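Local coordinates for protein MlnD (Bacillus methylotrophicus, PDB 5IL5) that forms the dehydratase domain of a trans-AT polyketide synthase linked to macrolactin, a fold that in active relatives removes water from carrier-bound beta-hydroxyacyl intermediates, at residues 122-127 / 138-143; 169-174 / 221-226; 150-155 / 276-281. One frame throughout, in Å; residues are numbered along the deposited sequence.

Interaction 1. Residues 122-127 / 138-143; sequences ASYSIE and GRLELE
Ala122 to Tyr124 pair with Leu140 back to Gly138 as an antiparallel beta hairpin, the two strand axes 4.6 Å apart at closest approach. The hairpin belongs to the N-terminal hotdog fold. Ala122 with Leu140 and Tyr124 with Gly138 are hydrogen-bonded pairs. Ser123 with Arg139 is the non-hydrogen-bonded pair between them. Leu140 N reaches Ala122 O at 2.9 Å, and Tyr124 N reaches Gly138 O at the same 2.9 Å. Gly138 N returns a bond to Tyr124 O, while the bond from Ala122 N to Leu140 O is weak.

Ala122, Tyr124 and Leu140 point to one face of the sheet. There Tyr124 touches Ala78 of helix 74-86, the helix that this fold wraps in its sheet. Ala122 CB meets Leu142 CD1 at 3.9 Å. Ala122 also packs on Phe43 of the second subunit. Ser123 and Arg139 lie on the other face. The guanidinium of Arg139 has Ala122 O above one face, offset toward its rim. Its NH1 also has a long, weak ion pair with Asp118.

Tyr124 CG sits between the backbone N and the carbonyl carbon (chi1 72°), which carries the ring across the neighbouring strand. Leu140 CG meets Tyr124 CD2 obliquely at 3.8 Å. Gly138 CA lies over one face of the ring in a CH-pi contact, 3.7 Å from the Tyr124 centroid.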
ATOM      1  N   ALA A 122       7.833  14.932  10.191  1.00 49.63           N
ATOM      2  CA  ALA A 122       7.796  13.484  10.171  1.00 44.46           C
ATOM      3  C   ALA A 122       9.218  12.960  10.277  1.00 39.92           C
ATOM      4  O   ALA A 122      10.190  13.660   9.984  1.00 40.54           O
ATOM      5  CB  ALA A 122       7.136  12.951   8.895  1.00 41.75           C
ATOM      6  N   SER A 123       9.325  11.715  10.716  1.00 34.03           N
ATOM      7  CA  SER A 123      10.587  11.005  10.772  1.00 32.69           C
ATOM      8  C   SER A 123      10.475   9.767   9.903  1.00 31.35           C
ATOM      9  O   SER A 123       9.378   9.311   9.575  1.00 31.53           O
ATOM     10  CB  SER A 123      10.954  10.601  12.205  1.00 33.29           C
ATOM     11  OG  SER A 123      10.165   9.511  12.642  1.00 33.29           O
ATOM     12  N   TYR A 124      11.626   9.220   9.538  1.00 30.29           N
ATOM     13  CA  TYR A 124      11.647   8.038   8.704  1.00 29.31           C
ATOM     14  C   TYR A 124      12.767   7.126   9.166  1.00 28.90           C
ATOM     15  O   TYR A 124      13.817   7.590   9.615  1.00 29.12           O
ATOM     16  CB  TYR A 124      11.796   8.415   7.216  1.00 28.80           C
ATOM     17  CG  TYR A 124      13.161   8.918   6.785  1.00 28.43           C
ATOM     18  CD1 TYR A 124      14.192   8.034   6.505  1.00 27.91           C
ATOM     19  CD2 TYR A 124      13.409  10.279   6.632  1.00 28.90           C
ATOM     20  CE1 TYR A 124      15.425   8.486   6.103  1.00 27.87           C
ATOM     21  CE2 TYR A 124      14.645  10.741   6.226  1.00 28.73           C
ATOM     22  CZ  TYR A 124      15.650   9.839   5.963  1.00 28.23           C
ATOM     23  OH  TYR A 124      16.891  10.277   5.559  1.00 28.34           O
ATOM     24  N   SER A 125      12.516   5.826   9.064  1.00 34.98           N
ATOM     25  CA  SER A 125      13.492   4.796   9.373  1.00 34.87           C
ATOM     26  C   SER A 125      13.527   3.840   8.200  1.00 34.40           C
ATOM     27  O   SER A 125      12.483   3.331   7.781  1.00 34.35           O
ATOM     28  CB  SER A 125      13.142   4.022  10.647  1.00 35.46           C
ATOM     29  OG  SER A 125      13.472   4.744  11.816  1.00 36.21           O
ATOM     30  N   ILE A 126      14.718   3.596   7.682  1.00 27.94           N
ATOM     31  CA  ILE A 126      14.928   2.574   6.675  1.00 27.91           C
ATOM     32  C   ILE A 126      15.522   1.389   7.414  1.00 28.53           C
ATOM     33  O   ILE A 126      16.581   1.508   8.041  1.00 29.01           O
ATOM     34  CB  ILE A 126      15.848   3.074   5.551  1.00 27.84           C
ATOM     35  CG1 ILE A 126      15.233   4.322   4.908  1.00 27.42           C
ATOM     36  CG2 ILE A 126      16.062   1.985   4.520  1.00 28.19           C
ATOM     37  CD1 ILE A 126      16.086   4.997   3.850  1.00 27.43           C
ATOM     38  N   GLU A 127      14.845   0.248   7.348  1.00 28.74           N
ATOM     39  CA  GLU A 127      15.094  -0.848   8.268  1.00 29.48           C
ATOM     40  C   GLU A 127      15.179  -2.161   7.509  1.00 30.10           C
ATOM     41  O   GLU A 127      14.695  -2.285   6.382  1.00 29.92           O
ATOM     42  CB  GLU A 127      13.986  -0.950   9.336  1.00 29.51           C
ATOM     43  CG  GLU A 127      13.649   0.360  10.053  1.00 29.23           C
ATOM     44  CD  GLU A 127      12.470   0.234  11.013  1.00 29.58           C
ATOM     45  OE1 GLU A 127      11.789  -0.807  10.990  1.00 29.85           O
ATOM     46  OE2 GLU A 127      12.237   1.163  11.812  1.00 29.82           O
ATOM     47  N   GLY A 138      16.148   9.713   9.382  1.00 34.46           N
ATOM     48  CA  GLY A 138      16.141  11.136   9.130  1.00 35.00           C
ATOM     49  C   GLY A 138      14.771  11.732   9.349  1.00 35.67           C
ATOM     50  O   GLY A 138      13.842  11.067   9.812  1.00 35.76           O
ATOM     51  N   ARG A 139      14.682  13.022   9.044  1.00 37.99           N
ATOM     52  CA  ARG A 139      13.462  13.796   9.178  1.00 39.20           C
ATOM     53  C   ARG A 139      13.043  14.355   7.829  1.00 38.96           C
ATOM     54  O   ARG A 139      13.849  14.496   6.905  1.00 38.08           O
ATOM     55  CB  ARG A 139      13.656  14.930  10.171  1.00 41.68           C
ATOM     56  CG  ARG A 139      13.735  14.454  11.597  1.00 44.13           C
ATOM     57  CD  ARG A 139      13.798  15.630  12.526  1.00 49.45           C
ATOM     58  NE  ARG A 139      12.675  16.532  12.311  1.00 51.95           N
ATOM     59  CZ  ARG A 139      11.427  16.297  12.702  1.00 52.47           C
ATOM     60  NH1 ARG A 139      11.119  15.188  13.357  1.00 49.71           N
ATOM     61  NH2 ARG A 139      10.482  17.187  12.443  1.00 55.17           N
ATOM     62  N   LEU A 140      11.764  14.688   7.742  1.00 37.25           N
ATOM     63  CA  LEU A 140      11.163  15.223   6.534  1.00 37.56           C
ATOM     64  C   LEU A 140      10.456  16.523   6.870  1.00 39.86           C
ATOM     65  O   LEU A 140       9.705  16.593   7.847  1.00 41.33           O
ATOM     66  CB  LEU A 140      10.176  14.228   5.924  1.00 37.16           C
ATOM     67  CG  LEU A 140      10.756  12.835   5.697  1.00 35.34           C
ATOM     68  CD1 LEU A 140       9.659  11.793   5.617  1.00 35.48           C
ATOM     69  CD2 LEU A 140      11.585  12.843   4.432  1.00 34.31           C
ATOM     70  N   GLU A 141      10.728  17.556   6.086  1.00 43.35           N
ATOM     71  CA  GLU A 141       9.979  18.794   6.195  1.00 45.88           C
ATOM     72  C   GLU A 141       8.688  18.633   5.406  1.00 46.79           C
ATOM     73  O   GLU A 141       8.722  18.337   4.208  1.00 45.77           O
ATOM     74  CB  GLU A 141      10.794  19.969   5.669  1.00 46.29           C
ATOM     75  CG  GLU A 141       9.957  21.213   5.456  1.00 49.04           C
ATOM     76  CD  GLU A 141      10.706  22.498   5.747  1.00 50.44           C
ATOM     77  OE1 GLU A 141      11.952  22.451   5.898  1.00 49.69           O
ATOM     78  OE2 GLU A 141      10.039  23.555   5.824  1.00 53.22           O
ATOM     79  N   LEU A 142       7.553  18.827   6.075  1.00 46.03           N
ATOM     80  CA  LEU A 142       6.257  18.663   5.433  1.00 47.44           C
ATOM     81  C   LEU A 142       5.571  19.972   5.094  1.00 50.50           C
ATOM     82  O   LEU A 142       4.706  19.986   4.212  1.00 51.73           O
ATOM     83  CB  LEU A 142       5.333  17.818   6.319  1.00 48.10           C
ATOM     84  CG  LEU A 142       5.838  16.414   6.647  1.00 45.43           C
ATOM     85  CD1 LEU A 142       4.735  15.609   7.309  1.00 46.37           C
ATOM     86  CD2 LEU A 142       6.353  15.718   5.387  1.00 43.24           C
ATOM     87  N   GLU A 143       5.934  21.066   5.751  1.00 63.27           N
ATOM     88  CA  GLU A 143       5.384  22.370   5.401  1.00 66.43           C
ATOM     89  C   GLU A 143       6.276  22.925   4.299  1.00 66.27           C
ATOM     90  O   GLU A 143       7.317  23.533   4.551  1.00 65.66           O
ATOM     91  CB  GLU A 143       5.321  23.275   6.625  1.00 70.04           C
ATOM     92  CG  GLU A 143       4.643  22.627   7.841  1.00 71.59           C
ATOM     93  CD  GLU A 143       3.132  22.583   7.727  1.00 75.76           C
ATOM     94  OE1 GLU A 143       2.463  23.435   8.347  1.00 79.55           O
ATOM     95  OE2 GLU A 143       2.612  21.698   7.021  1.00 75.54           O
TER

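Interaction 2. Residues 169-174 / 221-226; sequences AFYQRL and VYQAVI
The C-terminal hotdog fold contributes both helices here, and Tyr171 of helix 167-176 reaches across to Gln223 of helix 215-229. In dehydratases of this family the long hotdog helix carries a DXXXQ/H motif. Gln223 probably occupies the last position of that motif, which here reads EXXXQ. The short helical segments cross at 67°, with axes 10.8 Å apart, so side chains bridge the gap.

Tyr171 OH donates to Gln223 OE1 at 2.6 Å, tilted 23° from the carbonyl plane. The amide comes to the edge of the phenol ring, with the two planes close to perpendicular. The Gln223 chain is extended beyond CG, which brings the amide out to the tyrosine. Its NE2 also bonds to Tyr179 OH and Leu185 O, and Tyr171 OH has a further bond with Ala188 N. Both ends of the buried amide are therefore held, and its rotation is fixed.

Phe170 CG is anti to the backbone N (chi1 175°), which directs the ring toward helix 215-229. Phe170 CE2 brings the ring edge to 4.0 Å from Gln223 OE1, which lies near the ring plane. Leu174 forms the apolar part of the contact with its two methyls. Leu174 CD1 rests 3.8 Å from Gln223 CG, and Leu174 CD2 lies 3.6 Å from Ile226 CG2.

Tyr179 of strand 179-181 touches both Leu174 and Ile226. Phe170 and Ala224 share Leu200 of strand 197-202, while Val221 and Val225 pack on strand 266-272.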
ATOM      1  N   ALA A 169      41.671   8.494 -13.908  1.00 48.40           N
ATOM      2  CA  ALA A 169      42.567   8.771 -12.789  1.00 49.25           C
ATOM      3  C   ALA A 169      41.785   9.116 -11.529  1.00 48.18           C
ATOM      4  O   ALA A 169      42.170   8.724 -10.421  1.00 48.44           O
ATOM      5  CB  ALA A 169      43.516   9.908 -13.155  1.00 50.70           C
ATOM      6  N   PHE A 170      40.698   9.866 -11.676  1.00 47.10           N
ATOM      7  CA  PHE A 170      39.896  10.242 -10.519  1.00 46.15           C
ATOM      8  C   PHE A 170      39.448   9.015  -9.728  1.00 45.27           C
ATOM      9  O   PHE A 170      39.566   8.978  -8.497  1.00 45.36           O
ATOM     10  CB  PHE A 170      38.690  11.069 -10.968  1.00 45.12           C
ATOM     11  CG  PHE A 170      37.747  11.386  -9.858  1.00 44.11           C
ATOM     12  CD1 PHE A 170      38.074  12.339  -8.915  1.00 44.78           C
ATOM     13  CD2 PHE A 170      36.544  10.720  -9.743  1.00 42.62           C
ATOM     14  CE1 PHE A 170      37.214  12.628  -7.878  1.00 44.00           C
ATOM     15  CE2 PHE A 170      35.676  11.003  -8.708  1.00 41.78           C
ATOM     16  CZ  PHE A 170      36.010  11.958  -7.774  1.00 42.49           C
ATOM     17  N   TYR A 171      38.921   7.996 -10.417  1.00 44.51           N
ATOM     18  CA  TYR A 171      38.395   6.831  -9.714  1.00 43.66           C
ATOM     19  C   TYR A 171      39.495   5.888  -9.257  1.00 44.77           C
ATOM     20  O   TYR A 171      39.332   5.211  -8.235  1.00 44.49           O
ATOM     21  CB  TYR A 171      37.390   6.086 -10.592  1.00 42.53           C
ATOM     22  CG  TYR A 171      36.075   6.817 -10.683  1.00 41.24           C
ATOM     23  CD1 TYR A 171      35.192   6.816  -9.614  1.00 40.19           C
ATOM     24  CD2 TYR A 171      35.726   7.525 -11.822  1.00 41.20           C
ATOM     25  CE1 TYR A 171      34.000   7.490  -9.681  1.00 39.13           C
ATOM     26  CE2 TYR A 171      34.532   8.202 -11.895  1.00 40.16           C
ATOM     27  CZ  TYR A 171      33.670   8.180 -10.824  1.00 39.12           C
ATOM     28  OH  TYR A 171      32.475   8.852 -10.893  1.00 38.18           O
ATOM     29  N   GLN A 172      40.612   5.825  -9.986  1.00 52.23           N
ATOM     30  CA  GLN A 172      41.772   5.102  -9.478  1.00 53.57           C
ATOM     31  C   GLN A 172      42.191   5.632  -8.112  1.00 54.11           C
ATOM     32  O   GLN A 172      42.622   4.859  -7.251  1.00 54.66           O
ATOM     33  CB  GLN A 172      42.935   5.202 -10.472  1.00 55.10           C
ATOM     34  CG  GLN A 172      42.803   4.294 -11.692  1.00 55.07           C
ATOM     35  CD  GLN A 172      43.619   4.766 -12.884  1.00 56.33           C
ATOM     36  OE1 GLN A 172      43.344   4.380 -14.021  1.00 56.26           O
ATOM     37  NE2 GLN A 172      44.638   5.589 -12.633  1.00 57.59           N
ATOM     38  N   ARG A 173      42.058   6.940  -7.889  1.00 53.34           N
ATOM     39  CA  ARG A 173      42.450   7.521  -6.611  1.00 54.02           C
ATOM     40  C   ARG A 173      41.448   7.184  -5.517  1.00 52.87           C
ATOM     41  O   ARG A 173      41.838   6.874  -4.386  1.00 53.53           O
ATOM     42  CB  ARG A 173      42.606   9.032  -6.763  1.00 54.47           C
ATOM     43  CG  ARG A 173      43.823   9.398  -7.575  1.00 56.00           C
ATOM     44  CD  ARG A 173      43.712  10.761  -8.208  1.00 56.15           C
ATOM     45  NE  ARG A 173      44.788  10.946  -9.172  1.00 57.52           N
ATOM     46  CZ  ARG A 173      45.249  12.124  -9.566  1.00 58.44           C
ATOM     47  NH1 ARG A 173      44.738  13.240  -9.067  1.00 58.19           N
ATOM     48  NH2 ARG A 173      46.243  12.184 -10.445  1.00 59.75           N
ATOM     49  N   LEU A 174      40.153   7.257  -5.822  1.00 45.89           N
ATOM     50  CA  LEU A 174      39.150   6.821  -4.857  1.00 44.79           C
ATOM     51  C   LEU A 174      39.356   5.357  -4.497  1.00 44.91           C
ATOM     52  O   LEU A 174      39.161   4.958  -3.343  1.00 44.90           O
ATOM     53  CB  LEU A 174      37.746   7.056  -5.416  1.00 43.11           C
ATOM     54  CG  LEU A 174      37.304   8.516  -5.548  1.00 42.92           C
ATOM     55  CD1 LEU A 174      35.896   8.557  -6.086  1.00 41.34           C
ATOM     56  CD2 LEU A 174      37.374   9.255  -4.219  1.00 43.44           C
ATOM     57  N   VAL A 221      28.132  13.184  -5.430  1.00 32.94           N
ATOM     58  CA  VAL A 221      28.216  13.984  -4.214  1.00 33.20           C
ATOM     59  C   VAL A 221      29.091  13.284  -3.187  1.00 33.36           C
ATOM     60  O   VAL A 221      30.011  13.879  -2.618  1.00 33.97           O
ATOM     61  CB  VAL A 221      26.802  14.260  -3.667  1.00 33.03           C
ATOM     62  CG1 VAL A 221      26.842  14.742  -2.207  1.00 33.37           C
ATOM     63  CG2 VAL A 221      26.075  15.248  -4.584  1.00 33.26           C
ATOM     64  N   TYR A 222      28.820  12.004  -2.941  1.00 33.05           N
ATOM     65  CA  TYR A 222      29.614  11.252  -1.981  1.00 33.40           C
ATOM     66  C   TYR A 222      31.053  11.113  -2.460  1.00 33.91           C
ATOM     67  O   TYR A 222      31.993  11.252  -1.670  1.00 34.62           O
ATOM     68  CB  TYR A 222      28.969   9.886  -1.734  1.00 33.13           C
ATOM     69  CG  TYR A 222      29.590   9.113  -0.596  1.00 33.66           C
ATOM     70  CD1 TYR A 222      29.526   9.601   0.696  1.00 34.04           C
ATOM     71  CD2 TYR A 222      30.168   7.867  -0.793  1.00 33.98           C
ATOM     72  CE1 TYR A 222      30.071   8.914   1.751  1.00 34.73           C
ATOM     73  CE2 TYR A 222      30.704   7.160   0.268  1.00 34.68           C
ATOM     74  CZ  TYR A 222      30.652   7.689   1.533  1.00 35.05           C
ATOM     75  OH  TYR A 222      31.190   6.972   2.575  1.00 35.95           O
ATOM     76  N   GLN A 223      31.246  10.862  -3.757  1.00 33.77           N
ATOM     77  CA  GLN A 223      32.595  10.703  -4.291  1.00 34.38           C
ATOM     78  C   GLN A 223      33.426  11.967  -4.086  1.00 35.03           C
ATOM     79  O   GLN A 223      34.600  11.891  -3.708  1.00 35.87           O
ATOM     80  CB  GLN A 223      32.525  10.327  -5.773  1.00 34.22           C
ATOM     81  CG  GLN A 223      32.159   8.870  -6.022  1.00 34.10           C
ATOM     82  CD  GLN A 223      31.716   8.597  -7.447  1.00 34.01           C
ATOM     83  OE1 GLN A 223      32.024   9.356  -8.356  1.00 34.17           O
ATOM     84  NE2 GLN A 223      30.984   7.511  -7.644  1.00 33.93           N
ATOM     85  N   ALA A 224      32.834  13.139  -4.339  1.00 34.86           N
ATOM     86  CA  ALA A 224      33.537  14.399  -4.113  1.00 35.68           C
ATOM     87  C   ALA A 224      34.035  14.505  -2.676  1.00 36.38           C
ATOM     88  O   ALA A 224      35.167  14.938  -2.431  1.00 37.44           O
ATOM     89  CB  ALA A 224      32.619  15.574  -4.447  1.00 35.52           C
ATOM     90  N   VAL A 225      33.199  14.117  -1.713  1.00 35.97           N
ATOM     91  CA  VAL A 225      33.582  14.178  -0.308  1.00 36.77           C
ATOM     92  C   VAL A 225      34.734  13.224  -0.021  1.00 37.47           C
ATOM     93  O   VAL A 225      35.692  13.578   0.679  1.00 38.71           O
ATOM     94  CB  VAL A 225      32.361  13.880   0.578  1.00 36.23           C
ATOM     95  CG1 VAL A 225      32.735  13.908   2.052  1.00 37.22           C
ATOM     96  CG2 VAL A 225      31.252  14.882   0.283  1.00 35.80           C
ATOM     97  N   ILE A 226      34.664  12.001  -0.547  1.00 36.91           N
ATOM     98  CA  ILE A 226      35.733  11.036  -0.306  1.00 37.75           C
ATOM     99  C   ILE A 226      37.047  11.558  -0.861  1.00 38.75           C
ATOM    100  O   ILE A 226      38.125  11.283  -0.319  1.00 40.03           O
ATOM    101  CB  ILE A 226      35.385   9.685  -0.955  1.00 37.12           C
ATOM    102  CG1 ILE A 226      34.095   9.093  -0.407  1.00 36.33           C
ATOM    103  CG2 ILE A 226      36.514   8.684  -0.747  1.00 38.21           C
ATOM    104  CD1 ILE A 226      33.548   8.062  -1.340  1.00 35.71           C
TER

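Interaction 3. Residues 150-155 / 276-281; sequences GNIHLE and GGILME
Gly276 opens the second segment and meets Leu154 and Ile152 of segment 150-155. Its backbone has a positive phi of 92°, a conformation that suits glycine. Leu154 sets off toward the glycine, with CG anti to its carbonyl carbon (chi1 -61°), which brings CD1 and CG against Gly276. Leu154 CD1 lies 3.5 Å from Gly276 N, and Leu154 CG lies 3.9 Å from Gly276 CA. Leu154 also touches Leu272 and Tyr254, so the glycine backbone borders an apolar cluster. Gly276 O accepts a nearly straight bond from Ile152 N at 3.3 Å. The donor stands well above the carbonyl plane.

Gly277 comes next and forms a single backbone bridge with Asn151, their CA atoms 4.8 Å apart. The amide of Asn151 comes back over the glycine, with Asn151 ND2 3.7 Å from Gly277 CA. Gly277 N turns elsewhere, to Asp273 OD1.

Ile278 N donates to Gly150 O at 3.2 Å, again almost straight and again from above the carbonyl plane. The Ile278 side chain sets off toward the linker. Ile278 CD1 lies against the Gly150 backbone, 3.5 Å from Gly150 C. Ile278 CG1 faces Ile152 CG1 at 4.2 Å. Ile278 O takes a bond from Asn149 ND2, so the residue is tied to the linker at both its N and its O.

At Leu279 the chain turns a corner. Leu279 and Met280 both face Val271 in a classic beta bulge, and Glu281 goes on in the strand beside Thr244.

The two runs pass each other in opposite senses. The whole is a short beta-bridge between the linker that joins the two hotdog folds and the start of a strand of the C-terminal one, a connection of the double-hotdog dehydratase.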
ATOM      1  N   GLY A 150      21.107  29.219  -4.331  1.00 50.49           N
ATOM      2  CA  GLY A 150      22.265  30.074  -4.394  1.00 51.48           C
ATOM      3  C   GLY A 150      23.025  29.892  -5.687  1.00 49.32           C
ATOM      4  O   GLY A 150      22.514  29.356  -6.676  1.00 47.18           O
ATOM      5  N   ASN A 151      24.271  30.341  -5.679  1.00 58.42           N
ATOM      6  CA  ASN A 151      25.104  30.238  -6.863  1.00 57.52           C
ATOM      7  C   ASN A 151      26.541  30.043  -6.429  1.00 56.65           C
ATOM      8  O   ASN A 151      27.039  30.766  -5.560  1.00 60.00           O
ATOM      9  CB  ASN A 151      25.008  31.498  -7.732  1.00 59.71           C
ATOM     10  CG  ASN A 151      23.959  31.391  -8.816  1.00 59.64           C
ATOM     11  OD1 ASN A 151      22.804  31.792  -8.634  1.00 60.90           O
ATOM     12  ND2 ASN A 151      24.360  30.860  -9.967  1.00 57.05           N
ATOM     13  N   ILE A 152      27.197  29.070  -7.045  1.00 41.14           N
ATOM     14  CA  ILE A 152      28.631  28.885  -6.907  1.00 40.57           C
ATOM     15  C   ILE A 152      29.267  29.510  -8.128  1.00 40.93           C
ATOM     16  O   ILE A 152      28.902  29.184  -9.265  1.00 40.15           O
ATOM     17  CB  ILE A 152      29.011  27.400  -6.783  1.00 39.42           C
ATOM     18  CG1 ILE A 152      28.248  26.754  -5.623  1.00 39.00           C
ATOM     19  CG2 ILE A 152      30.527  27.256  -6.641  1.00 40.21           C
ATOM     20  CD1 ILE A 152      28.638  27.294  -4.259  1.00 40.37           C
ATOM     21  N   HIS A 153      30.204  30.413  -7.900  1.00 49.35           N
ATOM     22  CA  HIS A 153      30.920  31.037  -8.998  1.00 48.85           C
ATOM     23  C   HIS A 153      31.925  30.009  -9.497  1.00 45.49           C
ATOM     24  O   HIS A 153      32.884  29.672  -8.793  1.00 44.97           O
ATOM     25  CB  HIS A 153      31.568  32.330  -8.512  1.00 51.49           C
ATOM     26  CG  HIS A 153      31.804  33.340  -9.590  1.00 52.29           C
ATOM     27  ND1 HIS A 153      32.928  34.137  -9.636  1.00 52.74           N
ATOM     28  CD2 HIS A 153      31.055  33.686 -10.663  1.00 52.78           C
ATOM     29  CE1 HIS A 153      32.859  34.932 -10.689  1.00 53.30           C
ATOM     30  NE2 HIS A 153      31.735  34.674 -11.332  1.00 53.40           N
ATOM     31  N   LEU A 154      31.702  29.496 -10.706  1.00 41.37           N
ATOM     32  CA  LEU A 154      32.493  28.384 -11.210  1.00 41.06           C
ATOM     33  C   LEU A 154      33.793  28.819 -11.862  1.00 42.26           C
ATOM     34  O   LEU A 154      34.694  27.987 -12.013  1.00 42.67           O
ATOM     35  CB  LEU A 154      31.698  27.572 -12.238  1.00 40.01           C
ATOM     36  CG  LEU A 154      30.390  26.904 -11.808  1.00 38.90           C
ATOM     37  CD1 LEU A 154      29.780  26.134 -12.964  1.00 38.38           C
ATOM     38  CD2 LEU A 154      30.611  25.983 -10.620  1.00 38.56           C
ATOM     39  N   GLU A 155      33.918  30.092 -12.232  1.00 66.07           N
ATOM     40  CA  GLU A 155      35.033  30.547 -13.062  1.00 68.08           C
ATOM     41  C   GLU A 155      36.396  30.123 -12.528  1.00 68.28           C
ATOM     42  O   GLU A 155      37.209  29.616 -13.317  1.00 68.70           O
ATOM     43  CB  GLU A 155      34.939  32.073 -13.228  1.00 70.41           C
ATOM     44  CG  GLU A 155      33.753  32.595 -14.076  1.00 70.81           C
ATOM     45  CD  GLU A 155      33.192  31.589 -15.058  1.00 69.51           C
ATOM     46  OE1 GLU A 155      33.952  31.118 -15.933  1.00 69.97           O
ATOM     47  OE2 GLU A 155      31.983  31.282 -14.949  1.00 68.15           O
ATOM     48  N   GLY A 276      26.419  26.937 -12.561  1.00 30.43           N
ATOM     49  CA  GLY A 276      26.604  27.087 -11.133  1.00 29.88           C
ATOM     50  C   GLY A 276      25.350  27.147 -10.285  1.00 30.90           C
ATOM     51  O   GLY A 276      25.468  27.157  -9.053  1.00 30.60           O
ATOM     52  N   GLY A 277      24.168  27.245 -10.885  1.00 31.83           N
ATOM     53  CA  GLY A 277      22.957  27.406 -10.094  1.00 33.18           C
ATOM     54  C   GLY A 277      22.727  26.167  -9.235  1.00 32.30           C
ATOM     55  O   GLY A 277      22.718  25.037  -9.738  1.00 31.66           O
ATOM     56  N   ILE A 278      22.535  26.373  -7.935  1.00 32.53           N
ATOM     57  CA  ILE A 278      22.460  25.251  -7.005  1.00 31.79           C
ATOM     58  C   ILE A 278      21.133  24.520  -7.176  1.00 33.06           C
ATOM     59  O   ILE A 278      20.055  25.102  -7.006  1.00 34.95           O
ATOM     60  CB  ILE A 278      22.654  25.721  -5.558  1.00 32.02           C
ATOM     61  CG1 ILE A 278      24.052  26.331  -5.386  1.00 31.00           C
ATOM     62  CG2 ILE A 278      22.463  24.551  -4.594  1.00 31.63           C
ATOM     63  CD1 ILE A 278      24.278  27.071  -4.066  1.00 31.82           C
ATOM     64  N   LEU A 279      21.213  23.227  -7.496  1.00 32.28           N
ATOM     65  CA  LEU A 279      20.040  22.378  -7.661  1.00 33.65           C
ATOM     66  C   LEU A 279      19.737  21.563  -6.416  1.00 33.71           C
ATOM     67  O   LEU A 279      18.574  21.218  -6.181  1.00 35.44           O
ATOM     68  CB  LEU A 279      20.243  21.410  -8.836  1.00 33.30           C
ATOM     69  CG  LEU A 279      20.721  21.995 -10.167  1.00 33.19           C
ATOM     70  CD1 LEU A 279      21.097  20.913 -11.167  1.00 32.82           C
ATOM     71  CD2 LEU A 279      19.642  22.873 -10.750  1.00 35.43           C
ATOM     72  N   MET A 280      20.762  21.233  -5.633  1.00 32.11           N
ATOM     73  CA  MET A 280      20.609  20.440  -4.423  1.00 32.23           C
ATOM     74  C   MET A 280      21.802  20.726  -3.519  1.00 30.93           C
ATOM     75  O   MET A 280      22.925  20.879  -4.001  1.00 29.50           O
ATOM     76  CB  MET A 280      20.513  18.943  -4.745  1.00 32.08           C
ATOM     77  CG  MET A 280      20.363  18.038  -3.534  1.00 32.43           C
ATOM     78  SD  MET A 280      20.071  16.317  -4.002  1.00 32.90           S
ATOM     79  CE  MET A 280      21.670  15.885  -4.655  1.00 30.68           C
ATOM     80  N   GLU A 281      21.545  20.805  -2.218  1.00 32.43           N
ATOM     81  CA  GLU A 281      22.558  21.135  -1.225  1.00 31.82           C
ATOM     82  C   GLU A 281      22.584  20.036  -0.178  1.00 32.04           C
ATOM     83  O   GLU A 281      21.530  19.650   0.335  1.00 33.47           O
ATOM     84  CB  GLU A 281      22.256  22.494  -0.565  1.00 33.13           C
ATOM     85  CG  GLU A 281      23.234  22.905   0.531  1.00 33.08           C
ATOM     86  CD  GLU A 281      22.816  24.175   1.246  1.00 34.88           C
ATOM     87  OE1 GLU A 281      21.695  24.663   0.981  1.00 36.21           O
ATOM     88  OE2 GLU A 281      23.608  24.666   2.084  1.00 35.24           O
TER

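How the interactions relate
The three contacts sample the double-hotdog fold in turn. Interaction 1 lies in the N-terminal hotdog, interaction 2 in the C-terminal one, and interaction 3 ties the linker between them to the C-terminal sheet. Interactions 1 and 2 lie on opposite sides of the chain's centre, their own centres 29 Å apart. Interaction 3 is about 20 Å from interaction 2 between centres, yet their nearest atoms are about 4 Å apart without touching. Strand 266-272 is touched by side chains from segments 221-226 and 276-281. In dehydratases of this family the active site lies between the two hotdog folds. Interaction 2 contains Gln223, probably the last position of a motif that lines this site in active relatives.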